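Local coordinates for protein NEQ263 (Nanoarchaeum equitans Kin4-M, PDB 5BN3) that probably binds adenine nucleotide as a subunit of the catalytic core of an archaeal ATP synthase, where it assembles with NeqA, at residues G19-L24 / N59-A64; K28-A33 / L42-Y47; A160-P165 / I200-V205; D233-I238 / P252-T257. One frame throughout, in Å; residues are numbered along the deposited sequence.

Contact 1 (G19-L24 / N59-A64); sequences GEVIDL and NTYKIA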
loop_
_atom_site.group_PDB
_atom_site.type_symbol
_atom_site.label_atom_id
_atom_site.label_comp_id
_atom_site.label_asym_id
_atom_site.label_seq_id
_atom_site.Cartn_x
_atom_site.Cartn_y
_atom_site.Cartn_z
ATOM N N GLY B 19 -35.922 -0.509 -4.505
ATOM C CA GLY B 19 -36.263 -0.029 -3.176
ATOM C C GLY B 19 -37.585 -0.552 -2.641
ATOM O O GLY B 19 -38.004 -0.189 -1.543
ATOM N N GLU B 20 -38.234 -1.415 -3.418
ATOM C CA GLU B 20 -39.567 -1.926 -3.097
ATOM C C GLU B 20 -39.592 -2.781 -1.826
ATOM O O GLU B 20 -38.719 -3.625 -1.617
ATOM C CB GLU B 20 -40.090 -2.739 -4.289
ATOM C CG GLU B 20 -41.450 -3.387 -4.116
ATOM C CD GLU B 20 -41.851 -4.203 -5.335
ATOM O OE1 GLU B 20 -43.059 -4.463 -5.506
ATOM O OE2 GLU B 20 -40.956 -4.587 -6.123
ATOM N N VAL B 21 -40.595 -2.554 -0.982
ATOM C CA VAL B 21 -40.795 -3.362 0.217
ATOM C C VAL B 21 -41.648 -4.581 -0.112
ATOM O O VAL B 21 -42.732 -4.451 -0.683
ATOM C CB VAL B 21 -41.504 -2.564 1.320
ATOM C CG1 VAL B 21 -41.654 -3.410 2.573
ATOM C CG2 VAL B 21 -40.735 -1.303 1.631
ATOM N N ILE B 22 -41.159 -5.764 0.245
ATOM C CA ILE B 22 -41.912 -6.992 0.013
ATOM C C ILE B 22 -42.183 -7.743 1.316
ATOM O O ILE B 22 -41.295 -7.888 2.161
ATOM C CB ILE B 22 -41.221 -7.913 -1.020
ATOM C CG1 ILE B 22 -39.815 -8.297 -0.562
ATOM C CG2 ILE B 22 -41.161 -7.235 -2.381
ATOM C CD1 ILE B 22 -39.034 -9.094 -1.592
ATOM N N ASP B 23 -43.422 -8.199 1.481
ATOM C CA ASP B 23 -43.809 -8.957 2.664
ATOM C C ASP B 23 -43.571 -10.448 2.466
ATOM O O ASP B 23 -43.979 -11.026 1.457
ATOM C CB ASP B 23 -45.283 -8.718 3.009
ATOM C CG ASP B 23 -45.499 -7.465 3.839
ATOM O OD1 ASP B 23 -45.270 -7.514 5.066
ATOM O OD2 ASP B 23 -45.917 -6.436 3.269
ATOM N N LEU B 24 -42.892 -11.061 3.427
ATOM C CA LEU B 24 -42.806 -12.511 3.493
ATOM C C LEU B 24 -43.697 -12.961 4.641
ATOM O O LEU B 24 -44.371 -12.135 5.259
ATOM C CB LEU B 24 -41.360 -12.957 3.711
ATOM C CG LEU B 24 -40.408 -12.558 2.582
ATOM C CD1 LEU B 24 -38.978 -12.914 2.918
ATOM C CD2 LEU B 24 -40.823 -13.233 1.294
ATOM N N ASN B 59 -44.491 -0.143 -2.991
ATOM C CA ASN B 59 -43.871 1.121 -2.601
ATOM C C ASN B 59 -42.545 0.924 -1.874
ATOM O O ASN B 59 -42.270 -0.158 -1.358
ATOM C CB ASN B 59 -44.828 1.948 -1.734
ATOM C CG ASN B 59 -45.323 1.187 -0.514
ATOM O OD1 ASN B 59 -46.358 0.519 -0.562
ATOM N ND2 ASN B 59 -44.590 1.291 0.589
ATOM N N THR B 60 -41.724 1.971 -1.846
ATOM C CA THR B 60 -40.490 1.957 -1.062
ATOM C C THR B 60 -40.841 2.166 0.406
ATOM O O THR B 60 -41.980 2.508 0.724
ATOM C CB THR B 60 -39.487 3.034 -1.532
ATOM O OG1 THR B 60 -40.009 4.340 -1.260
ATOM C CG2 THR B 60 -39.226 2.900 -3.020
ATOM N N TYR B 61 -39.873 1.970 1.297
ATOM C CA TYR B 61 -40.161 2.002 2.731
ATOM C C TYR B 61 -40.522 3.390 3.258
ATOM O O TYR B 61 -39.810 4.371 3.025
ATOM C CB TYR B 61 -39.012 1.401 3.549
ATOM C CG TYR B 61 -39.378 1.168 4.998
ATOM C CD1 TYR B 61 -40.193 0.107 5.364
ATOM C CD2 TYR B 61 -38.917 2.012 5.998
ATOM C CE1 TYR B 61 -40.537 -0.109 6.685
ATOM C CE2 TYR B 61 -39.255 1.803 7.320
ATOM C CZ TYR B 61 -40.066 0.743 7.656
ATOM O OH TYR B 61 -40.405 0.528 8.969
ATOM N N LYS B 62 -41.639 3.453 3.975
ATOM C CA LYS B 62 -42.128 4.703 4.534
ATOM C C LYS B 62 -42.489 4.536 6.006
ATOM O O LYS B 62 -42.748 3.425 6.468
ATOM C CB LYS B 62 -43.349 5.198 3.746
ATOM C CG LYS B 62 -43.087 5.454 2.268
ATOM C CD LYS B 62 -44.353 5.917 1.558
ATOM C CE LYS B 62 -44.097 6.181 0.082
ATOM N NZ LYS B 62 -45.326 6.631 -0.630
ATOM N N ILE B 63 -42.496 5.642 6.741
ATOM C CA ILE B 63 -42.948 5.627 8.126
ATOM C C ILE B 63 -44.046 6.660 8.348
ATOM O O ILE B 63 -44.085 7.695 7.678
ATOM C CB ILE B 63 -41.795 5.884 9.124
ATOM C CG1 ILE B 63 -41.118 7.227 8.837
ATOM C CG2 ILE B 63 -40.783 4.750 9.078
ATOM C CD1 ILE B 63 -40.260 7.736 9.984
ATOM N N ALA B 64 -44.943 6.373 9.284
ATOM C CA ALA B 64 -45.946 7.345 9.693
ATOM C C ALA B 64 -45.263 8.394 10.558
ATOM O O ALA B 64 -44.607 8.053 11.539
ATOM C CB ALA B 64 -47.054 6.660 10.469
HETATM O O HOH W 1 -37.072 1.199 0.495
#
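Val-21 N donates to Asn-59 O at 2.9 Å, nearly straight with 170° at the hydrogen, and this direct backbone bond sets the two segments side by side where the chain turns a corner between strand 55-57 and strand 62-64. Close by, CA of Thr-60 approaches Gly-19 O at 3.3 Å in a CA-H...O contact. The same carbonyl is linked to the next peptide by a water, which donates to Gly-19 O at 2.6 Å and accepts from Tyr-61 N. The apolar part rests on one branch of Val-21: with CG1 anti to the backbone N (chi1 -178°), CG2 is left beside that N and anti to the carbonyl carbon, where it meets Tyr-61 N at 3.4 Å and Tyr-61 CB at 3.7 Å, at the edge of the ring. Within the corner, Asn-59 ND2 donates to Thr-60 O at 2.9 Å, from above that carbonyl's plane. Gly-19 is constrained twice, by its backbone angles and by Thr-60, whose CG2 would lie 3.2 Å from a beta carbon there. Further along, Tyr-61 OH bonds to Phe-77 O. The contact therefore joins strand 20-23 to the corner after strand 55-57 by one direct main-chain bond, one water bridge and the Val-21 methyl.

Contact 2 (K28-A33 / L42-Y47); sequences KAIVIA and LLFDYY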
loop_
_atom_site.group_PDB
_atom_site.type_symbol
_atom_site.label_atom_id
_atom_site.label_comp_id
_atom_site.label_asym_id
_atom_site.label_seq_id
_atom_site.Cartn_x
_atom_site.Cartn_y
_atom_site.Cartn_z
ATOM N N LYS B 28 -40.104 -8.894 6.436
ATOM C CA LYS B 28 -40.102 -8.069 5.232
ATOM C C LYS B 28 -38.723 -8.032 4.582
ATOM O O LYS B 28 -37.738 -8.483 5.168
ATOM C CB LYS B 28 -40.546 -6.642 5.560
ATOM C CG LYS B 28 -41.954 -6.532 6.109
ATOM C CD LYS B 28 -42.279 -5.095 6.486
ATOM C CE LYS B 28 -43.617 -4.994 7.203
ATOM N NZ LYS B 28 -43.862 -3.617 7.724
ATOM N N ALA B 29 -38.662 -7.489 3.370
ATOM C CA ALA B 29 -37.395 -7.322 2.665
ATOM C C ALA B 29 -37.419 -6.073 1.797
ATOM O O ALA B 29 -38.486 -5.585 1.427
ATOM C CB ALA B 29 -37.081 -8.546 1.821
ATOM N N ILE B 30 -36.234 -5.559 1.478
ATOM C CA ILE B 30 -36.106 -4.420 0.580
ATOM C C ILE B 30 -35.392 -4.860 -0.689
ATOM O O ILE B 30 -34.307 -5.437 -0.619
ATOM C CB ILE B 30 -35.289 -3.279 1.219
ATOM C CG1 ILE B 30 -35.926 -2.818 2.533
ATOM C CG2 ILE B 30 -35.147 -2.114 0.251
ATOM C CD1 ILE B 30 -37.311 -2.228 2.375
ATOM N N VAL B 31 -35.994 -4.592 -1.845
ATOM C CA VAL B 31 -35.353 -4.894 -3.122
ATOM C C VAL B 31 -34.201 -3.919 -3.353
ATOM O O VAL B 31 -34.412 -2.709 -3.423
ATOM C CB VAL B 31 -36.352 -4.808 -4.292
ATOM C CG1 VAL B 31 -35.642 -5.031 -5.614
ATOM C CG2 VAL B 31 -37.462 -5.831 -4.113
ATOM N N ILE B 32 -32.985 -4.448 -3.464
ATOM C CA ILE B 32 -31.797 -3.610 -3.609
ATOM C C ILE B 32 -31.198 -3.673 -5.014
ATOM O O ILE B 32 -30.301 -2.900 -5.346
ATOM C CB ILE B 32 -30.712 -3.975 -2.574
ATOM C CG1 ILE B 32 -30.309 -5.445 -2.714
ATOM C CG2 ILE B 32 -31.199 -3.688 -1.163
ATOM C CD1 ILE B 32 -29.143 -5.853 -1.829
ATOM N N ALA B 33 -31.688 -4.599 -5.833
ATOM C CA ALA B 33 -31.221 -4.718 -7.213
ATOM C C ALA B 33 -32.320 -5.258 -8.123
ATOM O O ALA B 33 -33.144 -6.068 -7.695
ATOM C CB ALA B 33 -29.993 -5.606 -7.287
ATOM N N LEU B 42 -32.967 -7.638 0.689
ATOM C CA LEU B 42 -32.356 -7.750 2.009
ATOM C C LEU B 42 -33.417 -7.926 3.082
ATOM O O LEU B 42 -34.301 -7.082 3.237
ATOM C CB LEU B 42 -31.516 -6.511 2.326
ATOM C CG LEU B 42 -30.151 -6.418 1.653
ATOM C CD1 LEU B 42 -29.397 -5.198 2.135
ATOM C CD2 LEU B 42 -29.359 -7.666 1.946
ATOM N N LEU B 43 -33.315 -9.021 3.829
ATOM C CA LEU B 43 -34.262 -9.319 4.896
ATOM C C LEU B 43 -34.147 -8.319 6.044
ATOM O O LEU B 43 -33.052 -7.858 6.373
ATOM C CB LEU B 43 -34.038 -10.743 5.411
ATOM C CG LEU B 43 -34.215 -11.848 4.368
ATOM C CD1 LEU B 43 -33.731 -13.185 4.899
ATOM C CD2 LEU B 43 -35.668 -11.941 3.955
ATOM N N PHE B 44 -35.287 -7.980 6.638
ATOM C CA PHE B 44 -35.325 -7.099 7.800
ATOM C C PHE B 44 -34.657 -7.768 8.994
ATOM O O PHE B 44 -33.962 -7.115 9.772
ATOM C CB PHE B 44 -36.772 -6.744 8.154
ATOM C CG PHE B 44 -37.325 -5.580 7.379
ATOM C CD1 PHE B 44 -37.046 -5.426 6.030
ATOM C CD2 PHE B 44 -38.144 -4.649 8.000
ATOM C CE1 PHE B 44 -37.561 -4.360 5.317
ATOM C CE2 PHE B 44 -38.665 -3.579 7.292
ATOM C CZ PHE B 44 -38.372 -3.436 5.950
ATOM N N ASP B 45 -34.870 -9.073 9.132
ATOM C CA ASP B 45 -34.315 -9.820 10.256
ATOM C C ASP B 45 -34.118 -11.297 9.935
ATOM O O ASP B 45 -34.302 -11.723 8.794
ATOM C CB ASP B 45 -35.206 -9.666 11.490
ATOM C CG ASP B 45 -36.678 -9.827 11.170
ATOM O OD1 ASP B 45 -37.004 -10.461 10.147
ATOM O OD2 ASP B 45 -37.515 -9.317 11.945
ATOM N N TYR B 46 -33.744 -12.065 10.956
ATOM C CA TYR B 46 -33.506 -13.499 10.813
ATOM C C TYR B 46 -34.711 -14.201 10.197
ATOM O O TYR B 46 -35.829 -14.101 10.705
ATOM C CB TYR B 46 -33.166 -14.122 12.169
ATOM C CG TYR B 46 -32.773 -15.581 12.095
ATOM C CD1 TYR B 46 -31.516 -15.959 11.643
ATOM C CD2 TYR B 46 -33.656 -16.580 12.481
ATOM C CE1 TYR B 46 -31.151 -17.289 11.574
ATOM C CE2 TYR B 46 -33.300 -17.913 12.415
ATOM C CZ TYR B 46 -32.047 -18.261 11.961
ATOM O OH TYR B 46 -31.689 -19.586 11.894
ATOM N N TYR B 47 -34.471 -14.889 9.086
ATOM C CA TYR B 47 -35.520 -15.598 8.369
ATOM C C TYR B 47 -34.965 -16.913 7.830
ATOM O O TYR B 47 -33.778 -17.017 7.509
ATOM C CB TYR B 47 -36.087 -14.722 7.248
ATOM C CG TYR B 47 -37.305 -15.294 6.559
ATOM C CD1 TYR B 47 -38.525 -15.377 7.217
ATOM C CD2 TYR B 47 -37.238 -15.731 5.246
ATOM C CE1 TYR B 47 -39.640 -15.894 6.586
ATOM C CE2 TYR B 47 -38.347 -16.247 4.609
ATOM C CZ TYR B 47 -39.544 -16.326 5.283
ATOM O OH TYR B 47 -40.650 -16.839 4.646
#
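The ring of Phe-44 lies flat against Lys-28, whose CB stands 3.6 Å from the ring centroid and only 6° off the normal, a CH-pi contact over the middle of one face. Phe-44 is held there with CG anti to its carbonyl carbon (chi1 -85°), which carries the ring back across the neighbouring strand. Ile-30 meets its rim: CD1 lies in the ring plane, 3.6 Å from CE1. A second apolar pair follows, Ile-32 CD1 against CG of Leu-42 at 3.7 Å, the two side chains crossing at about a right angle. A serine in place of Phe-44 would probably uncover Lys-28 CB and Ile-30 CD1 and leave Phe-77, whose ring stacks on Phe-44, without its mate. These residues belong to the antiparallel hairpin of strands 28-35 and 38-43, with Ile-30 and Leu-42 on one face and Ala-29 and Leu-43 on the other; beyond them Ile-32 and Ala-33 both face Leu-40 in a classic beta bulge. Ile-30 and Leu-42 form a hydrogen-bonded pair, N to O at 3.0 Å from Ile-30 to Leu-42 and 2.9 Å in return. Phe-44 N extends the ladder to Lys-28 O (2.9 Å), and at the outer end Asp-45 OD1 bonds to Thr-27 OG1.

Contact 3 (A160-P165 / I200-V205); sequences AAIGVP and IYTPRV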
loop_
_atom_site.group_PDB
_atom_site.type_symbol
_atom_site.label_atom_id
_atom_site.label_comp_id
_atom_site.label_asym_id
_atom_site.label_seq_id
_atom_site.Cartn_x
_atom_site.Cartn_y
_atom_site.Cartn_z
ATOM N N ALA B 160 -30.070 8.454 17.342
ATOM C CA ALA B 160 -29.953 7.306 16.452
ATOM C C ALA B 160 -28.749 6.460 16.839
ATOM O O ALA B 160 -27.603 6.886 16.673
ATOM C CB ALA B 160 -29.835 7.758 15.014
ATOM N N ALA B 161 -29.013 5.264 17.355
ATOM C CA ALA B 161 -27.950 4.333 17.719
ATOM C C ALA B 161 -27.743 3.317 16.602
ATOM O O ALA B 161 -28.592 2.455 16.371
ATOM C CB ALA B 161 -28.286 3.633 19.018
ATOM N N ILE B 162 -26.608 3.417 15.918
ATOM C CA ILE B 162 -26.342 2.580 14.753
ATOM C C ILE B 162 -25.320 1.486 15.061
ATOM O O ILE B 162 -24.110 1.717 14.995
ATOM C CB ILE B 162 -25.833 3.431 13.566
ATOM C CG1 ILE B 162 -26.707 4.677 13.382
ATOM C CG2 ILE B 162 -25.795 2.605 12.288
ATOM C CD1 ILE B 162 -26.146 5.682 12.388
ATOM N N GLY B 163 -25.813 0.298 15.401
ATOM C CA GLY B 163 -24.962 -0.864 15.607
ATOM C C GLY B 163 -23.997 -0.814 16.779
ATOM O O GLY B 163 -23.016 -1.556 16.797
ATOM N N VAL B 164 -24.267 0.047 17.757
ATOM C CA VAL B 164 -23.427 0.124 18.953
ATOM C C VAL B 164 -23.852 -0.925 19.989
ATOM O O VAL B 164 -25.013 -1.337 20.012
ATOM C CB VAL B 164 -23.450 1.541 19.577
ATOM C CG1 VAL B 164 -22.907 2.572 18.593
ATOM C CG2 VAL B 164 -24.855 1.916 20.014
ATOM N N PRO B 165 -22.909 -1.371 20.838
ATOM C CA PRO B 165 -23.223 -2.376 21.865
ATOM C C PRO B 165 -24.220 -1.845 22.895
ATOM O O PRO B 165 -24.373 -0.627 23.010
ATOM C CB PRO B 165 -21.867 -2.628 22.535
ATOM C CG PRO B 165 -20.847 -2.172 21.538
ATOM C CD PRO B 165 -21.479 -1.011 20.842
ATOM N N ILE B 200 -28.654 0.963 8.144
ATOM C CA ILE B 200 -28.616 2.143 7.280
ATOM C C ILE B 200 -29.940 2.905 7.262
ATOM O O ILE B 200 -29.980 4.075 6.881
ATOM C CB ILE B 200 -28.162 1.823 5.833
ATOM C CG1 ILE B 200 -29.197 0.961 5.111
ATOM C CG2 ILE B 200 -26.784 1.164 5.831
ATOM C CD1 ILE B 200 -29.124 1.086 3.600
ATOM N N TYR B 201 -31.019 2.246 7.674
ATOM C CA TYR B 201 -32.319 2.906 7.790
ATOM C C TYR B 201 -32.454 3.693 9.094
ATOM O O TYR B 201 -33.256 4.620 9.182
ATOM C CB TYR B 201 -33.462 1.890 7.664
ATOM C CG TYR B 201 -33.841 1.560 6.238
ATOM C CD1 TYR B 201 -33.049 1.971 5.175
ATOM C CD2 TYR B 201 -35.002 0.857 5.954
ATOM C CE1 TYR B 201 -33.398 1.677 3.871
ATOM C CE2 TYR B 201 -35.360 0.562 4.653
ATOM C CZ TYR B 201 -34.555 0.975 3.616
ATOM O OH TYR B 201 -34.906 0.683 2.318
ATOM N N THR B 202 -31.662 3.324 10.097
ATOM C CA THR B 202 -31.723 3.982 11.407
ATOM C C THR B 202 -31.585 5.511 11.339
ATOM O O THR B 202 -32.445 6.223 11.857
ATOM C CB THR B 202 -30.696 3.388 12.404
ATOM O OG1 THR B 202 -30.931 1.983 12.550
ATOM C CG2 THR B 202 -30.809 4.062 13.756
ATOM N N PRO B 203 -30.518 6.025 10.694
ATOM C CA PRO B 203 -30.442 7.488 10.658
ATOM C C PRO B 203 -31.495 8.097 9.739
ATOM O O PRO B 203 -31.846 9.258 9.921
ATOM C CB PRO B 203 -29.040 7.751 10.099
ATOM C CG PRO B 203 -28.741 6.546 9.272
ATOM C CD PRO B 203 -29.362 5.401 10.017
ATOM N N ARG B 204 -31.983 7.330 8.767
ATOM C CA ARG B 204 -32.976 7.840 7.823
ATOM C C ARG B 204 -34.355 8.032 8.453
ATOM O O ARG B 204 -35.022 9.037 8.197
ATOM C CB ARG B 204 -33.061 6.932 6.589
ATOM C CG ARG B 204 -31.885 7.090 5.627
ATOM C CD ARG B 204 -31.956 6.105 4.471
ATOM N NE ARG B 204 -31.016 6.449 3.405
ATOM C CZ ARG B 204 -29.753 6.037 3.354
ATOM N NH1 ARG B 204 -29.269 5.256 4.309
ATOM N NH2 ARG B 204 -28.973 6.406 2.348
ATOM N N VAL B 205 -34.787 7.077 9.273
ATOM C CA VAL B 205 -36.072 7.222 9.953
ATOM C C VAL B 205 -35.988 8.307 11.027
ATOM O O VAL B 205 -36.946 9.044 11.249
ATOM C CB VAL B 205 -36.599 5.879 10.550
ATOM C CG1 VAL B 205 -36.572 4.780 9.503
ATOM C CG2 VAL B 205 -35.786 5.453 11.757
#
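Thr-202 turns its methyl to Ala-160 and Ile-162: chi1 of -58° sets OG1 anti to the carbonyl carbon, which leaves the methyl CG2 anti to the backbone N and turned to the strand, while OG1 bonds to Glu-198 O in the preceding turn and to Ser-190 OG. In Ile-162, CG1 is anti to the carbonyl carbon (chi1 -47°) and the chain then runs on extended, which carries CD1 to the ring of Pro-203. Thr-202 CG2 thus rests 4.0 Å from CB of Ala-160 and 3.8 Å from the carbonyl O of Ala-161, with the Ile-162 side chain passing it in the opposite sense. CD1 of Ile-162 meets CD of Pro-203 at 4.0 Å, the two side chains crossing at about a right angle.

The short axes of strand 160-162 and helix 200-205 are antiparallel (171°) and approach to 7.9 Å. This is the geometry of a beta-alpha-beta crossover in the P-loop nucleotide-binding domain: helix 196-215 connects strand 185-190 to strand 220-226 and passes over strand 156-162, which lies between them and parallel to both.

The helix is kinked at Pro-203, where the backbone N atoms of Pro-203 and Arg-204 make no bond to the previous turn. Arg-204 answers part of this with its side chain: NH1 donates to Ile-200 O at 2.9 Å, from above the carbonyl plane, and NH2 forms a salt bridge to Asp-258. Between 160-165 and 200-205 the contact is apolar packing, while Thr-202 OG1 ties the helix to the neighbouring strand through Ser-190 OG.

Contact 4 (D233-I238 / P252-T257); sequences DALREI and PAYLYT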
loop_
_atom_site.group_PDB
_atom_site.type_symbol
_atom_site.label_atom_id
_atom_site.label_comp_id
_atom_site.label_asym_id
_atom_site.label_seq_id
_atom_site.Cartn_x
_atom_site.Cartn_y
_atom_site.Cartn_z
ATOM N N ASP B 233 -19.895 0.671 7.613
ATOM C CA ASP B 233 -19.663 -0.768 7.554
ATOM C C ASP B 233 -20.885 -1.493 6.996
ATOM O O ASP B 233 -20.761 -2.414 6.186
ATOM C CB ASP B 233 -19.320 -1.305 8.946
ATOM C CG ASP B 233 -19.044 -2.795 8.947
ATOM O OD1 ASP B 233 -20.014 -3.585 8.987
ATOM O OD2 ASP B 233 -17.857 -3.187 8.916
ATOM N N ALA B 234 -22.064 -1.072 7.433
ATOM C CA ALA B 234 -23.310 -1.653 6.950
ATOM C C ALA B 234 -23.523 -1.337 5.471
ATOM O O ALA B 234 -23.984 -2.189 4.709
ATOM C CB ALA B 234 -24.476 -1.155 7.776
ATOM N N LEU B 235 -23.192 -0.112 5.070
ATOM C CA LEU B 235 -23.310 0.293 3.673
ATOM C C LEU B 235 -22.391 -0.538 2.784
ATOM O O LEU B 235 -22.759 -0.908 1.668
ATOM C CB LEU B 235 -22.992 1.784 3.513
ATOM C CG LEU B 235 -23.464 2.420 2.203
ATOM C CD1 LEU B 235 -24.981 2.519 2.187
ATOM C CD2 LEU B 235 -22.833 3.788 1.977
ATOM N N ARG B 236 -21.195 -0.828 3.285
ATOM C CA ARG B 236 -20.234 -1.650 2.557
ATOM C C ARG B 236 -20.729 -3.084 2.442
ATOM O O ARG B 236 -20.509 -3.751 1.429
ATOM C CB ARG B 236 -18.875 -1.617 3.261
ATOM C CG ARG B 236 -17.829 -2.530 2.646
ATOM C CD ARG B 236 -16.472 -2.329 3.301
ATOM N NE ARG B 236 -16.503 -2.622 4.734
ATOM C CZ ARG B 236 -15.481 -2.420 5.561
ATOM N NH1 ARG B 236 -14.342 -1.922 5.102
ATOM N NH2 ARG B 236 -15.603 -2.711 6.846
ATOM N N GLU B 237 -21.394 -3.555 3.490
ATOM C CA GLU B 237 -21.934 -4.905 3.496
ATOM C C GLU B 237 -22.967 -5.068 2.382
ATOM O O GLU B 237 -22.947 -6.049 1.636
ATOM C CB GLU B 237 -22.547 -5.217 4.860
ATOM C CG GLU B 237 -23.022 -6.642 4.995
ATOM C CD GLU B 237 -23.405 -7.003 6.412
ATOM O OE1 GLU B 237 -23.180 -6.184 7.332
ATOM O OE2 GLU B 237 -23.932 -8.114 6.610
ATOM N N ILE B 238 -23.855 -4.085 2.268
ATOM C CA ILE B 238 -24.874 -4.068 1.224
ATOM C C ILE B 238 -24.254 -3.886 -0.156
ATOM O O ILE B 238 -24.632 -4.568 -1.110
ATOM C CB ILE B 238 -25.901 -2.949 1.484
ATOM C CG1 ILE B 238 -26.583 -3.178 2.834
ATOM C CG2 ILE B 238 -26.930 -2.884 0.366
ATOM C CD1 ILE B 238 -27.555 -2.098 3.226
ATOM N N PRO B 252 -17.973 1.463 -0.681
ATOM C CA PRO B 252 -18.531 1.804 -1.996
ATOM C C PRO B 252 -18.039 3.156 -2.505
ATOM O O PRO B 252 -17.716 4.041 -1.709
ATOM C CB PRO B 252 -20.045 1.854 -1.739
ATOM C CG PRO B 252 -20.187 2.045 -0.261
ATOM C CD PRO B 252 -19.019 1.329 0.349
ATOM N N ALA B 253 -17.992 3.305 -3.823
ATOM C CA ALA B 253 -17.508 4.526 -4.459
ATOM C C ALA B 253 -18.345 5.755 -4.112
ATOM O O ALA B 253 -17.846 6.883 -4.136
ATOM C CB ALA B 253 -17.464 4.332 -5.959
ATOM N N TYR B 254 -19.616 5.533 -3.795
ATOM C CA TYR B 254 -20.543 6.620 -3.500
ATOM C C TYR B 254 -20.653 6.921 -2.004
ATOM O O TYR B 254 -21.622 7.539 -1.570
ATOM C CB TYR B 254 -21.928 6.291 -4.066
ATOM C CG TYR B 254 -22.424 4.915 -3.693
ATOM C CD1 TYR B 254 -23.069 4.691 -2.485
ATOM C CD2 TYR B 254 -22.253 3.842 -4.551
ATOM C CE1 TYR B 254 -23.524 3.438 -2.144
ATOM C CE2 TYR B 254 -22.705 2.591 -4.220
ATOM C CZ TYR B 254 -23.338 2.390 -3.017
ATOM O OH TYR B 254 -23.790 1.135 -2.683
ATOM N N LEU B 255 -19.665 6.490 -1.221
ATOM C CA LEU B 255 -19.704 6.676 0.232
ATOM C C LEU B 255 -19.884 8.140 0.638
ATOM O O LEU B 255 -20.681 8.445 1.523
ATOM C CB LEU B 255 -18.456 6.084 0.899
ATOM C CG LEU B 255 -18.403 6.211 2.425
ATOM C CD1 LEU B 255 -19.630 5.577 3.056
ATOM C CD2 LEU B 255 -17.140 5.581 2.989
ATOM N N TYR B 256 -19.158 9.040 -0.018
ATOM C CA TYR B 256 -19.293 10.470 0.249
ATOM C C TYR B 256 -20.728 10.931 0.022
ATOM O O TYR B 256 -21.309 11.626 0.856
ATOM C CB TYR B 256 -18.342 11.271 -0.645
ATOM C CG TYR B 256 -18.524 12.775 -0.568
ATOM C CD1 TYR B 256 -19.408 13.434 -1.416
ATOM C CD2 TYR B 256 -17.800 13.536 0.337
ATOM C CE1 TYR B 256 -19.575 14.802 -1.352
ATOM C CE2 TYR B 256 -17.958 14.909 0.404
ATOM C CZ TYR B 256 -18.848 15.534 -0.441
ATOM O OH TYR B 256 -19.014 16.897 -0.382
ATOM N N THR B 257 -21.289 10.551 -1.119
ATOM C CA THR B 257 -22.635 10.977 -1.485
ATOM C C THR B 257 -23.685 10.411 -0.526
ATOM O O THR B 257 -24.635 11.099 -0.163
ATOM C CB THR B 257 -22.960 10.591 -2.943
ATOM O OG1 THR B 257 -22.008 11.212 -3.816
ATOM C CG2 THR B 257 -24.355 11.052 -3.328
HETATM O O HOH W 2 -24.685 0.107 -0.518
#
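Leu-235 leaves its helix with CB directed at 252-257 and CG anti to the backbone N (chi1 -163°). CG then lies 4.1 Å from CG of Pro-252, and at the tip CD2 reaches three residues: CG of Pro-252, CE1 of Tyr-254, approached obliquely, and CD1 of Leu-255 at 3.8 Å. Pro-252 also fits against the next residue of the helix, its CD 3.9 Å from CA of Arg-236, and its CB sits 3.6 Å above the Tyr-254 ring plane, offset toward the rim. A glycine in place of Pro-252 would probably open a gap beside CD2 of Leu-235 and strip the Tyr-254 ring of the CB packed over its face.

Pro-252 begins a type I turn closed by Leu-255 N to Pro-252 O (3.2 Å), which puts Tyr-254 at the N-cap position of helix 255-263. The Tyr-254 hydroxyl shares a water with the helix: the water is 2.6 Å from Tyr-254 OH and donates to Leu-235 O at 3.1 Å, while Glu-244 OE1 is a second partner of the hydroxyl. Arg-236 NH2 pairs with Asp-233 OD2, and NH1 bonds to Arg-249 O and makes a salt bridge to Glu-342 of a neighbouring alpha-type chain. Apolar packing thus joins helix 228-241 to this turn, with one water as the polar link between these two segments.

All four contacts are buried, but their chemistry follows their place. Contacts 1 and 2 meet in the N-terminal antiparallel sheet, where strands 20-23 and 28-35 are neighbours, and both use backbone hydrogen bonds; 59-64 leads out of it. Contacts 3 and 4, in the nucleotide-binding domain, rely on apolar side chains; they meet where Ile-200 packs on Ala-234 and Ile-238. The centre of contact 3 lies about 11 Å from the chain centre, those of contact 4 and of contacts 1 and 2 about 17 Å and about 26 Å. Apolar side chains meet between the N-terminal part and the nucleotide-binding domain: Leu-42 CD1 touches Ile-238 CG1 at 3.5 Å, and Ile-30 and Tyr-61 both pack on Tyr-201. Contacts 1 and 4 do not touch.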